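Local coordinates for fructose-like phosphotransferase enzyme IIB component 3 (Escherichia coli K12, PDB 4TN5), which probably serves as a fructose-specific IIB component of the sugar phosphotransferase system, passing a phosphoryl group from EIIA by way of a cysteine to the incoming sugar, at residues Q92-M95 / S96-K100. Sequence-based numbering, arbitrary orientation.
Sequences QRVM and SAVRK
V94 and V98, one helical turn apart, meet both through their backbones and through their side chains. The amide N of V98 lies 2.8 Å from V94 O, with an N-H...O angle of 158° and the donor in the carbonyl plane. On the outer side of this bond CG2 of V98 comes to 4.3 Å from CG1 of V94, a loose apolar contact on one side of the helix. The first torsion of V98 explains the approach: CG1 stands anti to its own N (chi1 168°), which turns CG2 back toward the preceding turn, 3.2 Å from V94 O.

The same i to i+4 pattern, characteristic of an alpha-helix, repeats on the flanking residues. S96 N donates to Q92 O and A97 N to R93 O, each at 3.2 Å; in the second the donor is tilted 29° from the carbonyl plane, so this bond is less well aligned than that of the valines. R99 N reaches M95 O at 2.8 Å, but its hydrogen is poorly directed and the bond is weak. CB of V98, 3.2 Å from M95 O, packs against the same carbonyl. At M95, a selenomethionine, the first torsion puts CG over the following peptide, 3.2 Å from S96 N, an effect of chain neighbours and not packing between turns; outside the helix this side chain touches E31.

This local contact makes up the first two and a half turns of helix 92-103, away from the cysteine predicted to carry the phosphoryl group. The valines pack on strand 59-64, V94 against L61 and V98 against both V59 and L61, with W33 also touching V98. Next to them A97 packs on L112, while R93 makes a salt bridge to E113, joining the helix to the chain end just beyond strand 108-111.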
ATOM      1  N   GLN A  92       8.637 -18.252  -4.035  1.00 88.24           N
ATOM      2  CA  GLN A  92       9.860 -17.553  -3.620  1.00 89.54           C
ATOM      3  C   GLN A  92       9.731 -16.087  -4.001  1.00 84.70           C
ATOM      4  O   GLN A  92      10.235 -15.193  -3.318  1.00 91.10           O
ATOM      5  CB  GLN A  92      11.135 -18.153  -4.219  1.00101.54           C
ATOM      6  CG  GLN A  92      12.305 -17.166  -4.105  1.00109.45           C
ATOM      7  CD  GLN A  92      13.305 -17.191  -5.243  1.00117.33           C
ATOM      8  OE1 GLN A  92      14.208 -18.033  -5.281  1.00126.27           O
ATOM      9  NE2 GLN A  92      13.159 -16.253  -6.172  1.00117.81           N
ATOM     10  N   ARG A  93       9.025 -15.845  -5.094  1.00 71.46           N
ATOM     11  CA  ARG A  93       8.675 -14.495  -5.479  1.00 67.08           C
ATOM     12  C   ARG A  93       8.098 -13.722  -4.312  1.00 70.48           C
ATOM     13  O   ARG A  93       8.452 -12.568  -4.075  1.00 79.82           O
ATOM     14  CB  ARG A  93       7.618 -14.527  -6.572  1.00 61.48           C
ATOM     15  CG  ARG A  93       8.145 -14.843  -7.959  1.00 71.10           C
ATOM     16  CD  ARG A  93       7.225 -14.273  -9.009  1.00 79.56           C
ATOM     17  NE  ARG A  93       6.665 -12.998  -8.558  1.00 81.34           N
ATOM     18  CZ  ARG A  93       5.763 -12.269  -9.217  1.00 85.43           C
ATOM     19  NH1 ARG A  93       5.299 -12.646 -10.392  1.00 90.74           N
ATOM     20  NH2 ARG A  93       5.330 -11.134  -8.703  1.00 81.40           N
ATOM     21  N   VAL A  94       7.205 -14.386  -3.591  1.00 54.98           N
ATOM     22  CA  VAL A  94       6.470 -13.771  -2.506  1.00 50.55           C
ATOM     23  C   VAL A  94       7.349 -13.418  -1.306  1.00 59.29           C
ATOM     24  O   VAL A  94       7.310 -12.287  -0.829  1.00 58.20           O
ATOM     25  CB  VAL A  94       5.310 -14.669  -2.049  1.00 45.52           C
ATOM     26  CG1 VAL A  94       4.533 -13.996  -0.937  1.00 43.70           C
ATOM     27  CG2 VAL A  94       4.402 -14.991  -3.228  1.00 39.20           C
HETATM   28  N   MSE A  95       8.149 -14.363  -0.819  1.00 74.88           N
HETATM   29  CA  MSE A  95       8.889 -14.105   0.417  1.00 80.08           C
HETATM   30  C   MSE A  95      10.039 -13.118   0.215  1.00 75.52           C
HETATM   31  O   MSE A  95      10.474 -12.471   1.166  1.00 79.52           O
HETATM   32  CB  MSE A  95       9.435 -15.386   1.050  1.00 82.48           C
HETATM   33  CG  MSE A  95      10.688 -15.920   0.396  1.00 89.12           C
HETATM   34 SE   MSE A  95      11.114 -17.708   1.018  1.00 99.38          SE
HETATM   35  CE  MSE A  95       9.986 -18.693  -0.227  1.00 98.51           C
ATOM     36  N   SER A  96      10.540 -13.005  -1.013  1.00 72.63           N
ATOM     37  CA  SER A  96      11.610 -12.047  -1.292  1.00 79.98           C
ATOM     38  C   SER A  96      10.989 -10.668  -1.426  1.00 80.60           C
ATOM     39  O   SER A  96      11.629  -9.658  -1.159  1.00 89.88           O
ATOM     40  CB  SER A  96      12.387 -12.407  -2.559  1.00 81.82           C
ATOM     41  OG  SER A  96      13.171 -11.308  -2.997  1.00 84.88           O
ATOM     42  N   ALA A  97       9.732 -10.633  -1.849  1.00 62.13           N
ATOM     43  CA  ALA A  97       8.954  -9.407  -1.801  1.00 58.17           C
ATOM     44  C   ALA A  97       8.746  -9.047  -0.339  1.00 63.90           C
ATOM     45  O   ALA A  97       8.915  -7.898   0.061  1.00 73.77           O
ATOM     46  CB  ALA A  97       7.619  -9.598  -2.496  1.00 52.31           C
ATOM     47  N   VAL A  98       8.395 -10.057   0.455  1.00 59.60           N
ATOM     48  CA  VAL A  98       8.238  -9.904   1.897  1.00 51.14           C
ATOM     49  C   VAL A  98       9.517  -9.384   2.549  1.00 45.35           C
ATOM     50  O   VAL A  98       9.471  -8.561   3.462  1.00 50.23           O
ATOM     51  CB  VAL A  98       7.816 -11.238   2.568  1.00 40.74           C
ATOM     52  CG1 VAL A  98       7.943 -11.151   4.080  1.00 41.97           C
ATOM     53  CG2 VAL A  98       6.391 -11.605   2.177  1.00 33.09           C
ATOM     54  N   ARG A  99      10.664  -9.843   2.061  1.00 43.02           N
ATOM     55  CA  ARG A  99      11.932  -9.494   2.691  1.00 50.85           C
ATOM     56  C   ARG A  99      12.379  -8.093   2.276  1.00 57.22           C
ATOM     57  O   ARG A  99      13.118  -7.429   3.000  1.00 70.06           O
ATOM     58  CB  ARG A  99      12.996 -10.551   2.385  1.00 57.48           C
ATOM     59  CG  ARG A  99      14.025 -10.729   3.494  1.00 66.08           C
ATOM     60  CD  ARG A  99      14.910 -11.948   3.254  1.00 86.49           C
ATOM     61  NE  ARG A  99      15.719 -12.288   4.423  1.00103.88           N
ATOM     62  CZ  ARG A  99      16.820 -11.638   4.786  1.00114.87           C
ATOM     63  NH1 ARG A  99      17.243 -10.604   4.071  1.00117.05           N
ATOM     64  NH2 ARG A  99      17.497 -12.017   5.862  1.00117.92           N
ATOM     65  N   LYS A 100      11.916  -7.640   1.114  1.00 57.18           N
ATOM     66  CA  LYS A 100      12.093  -6.243   0.719  1.00 57.77           C
ATOM     67  C   LYS A 100      11.269  -5.324   1.615  1.00 56.01           C
ATOM     68  O   LYS A 100      11.804  -4.407   2.237  1.00 70.60           O
ATOM     69  CB  LYS A 100      11.701  -6.017  -0.745  1.00 67.32           C
ATOM     70  CG  LYS A 100      12.552  -6.759  -1.766  1.00 82.62           C
ATOM     71  CD  LYS A 100      12.051  -6.507  -3.181  1.00 89.32           C
ATOM     72  CE  LYS A 100      13.118  -5.860  -4.055  1.00 96.45           C
ATOM     73  NZ  LYS A 100      13.472  -6.719  -5.221  1.00 98.23           N
TER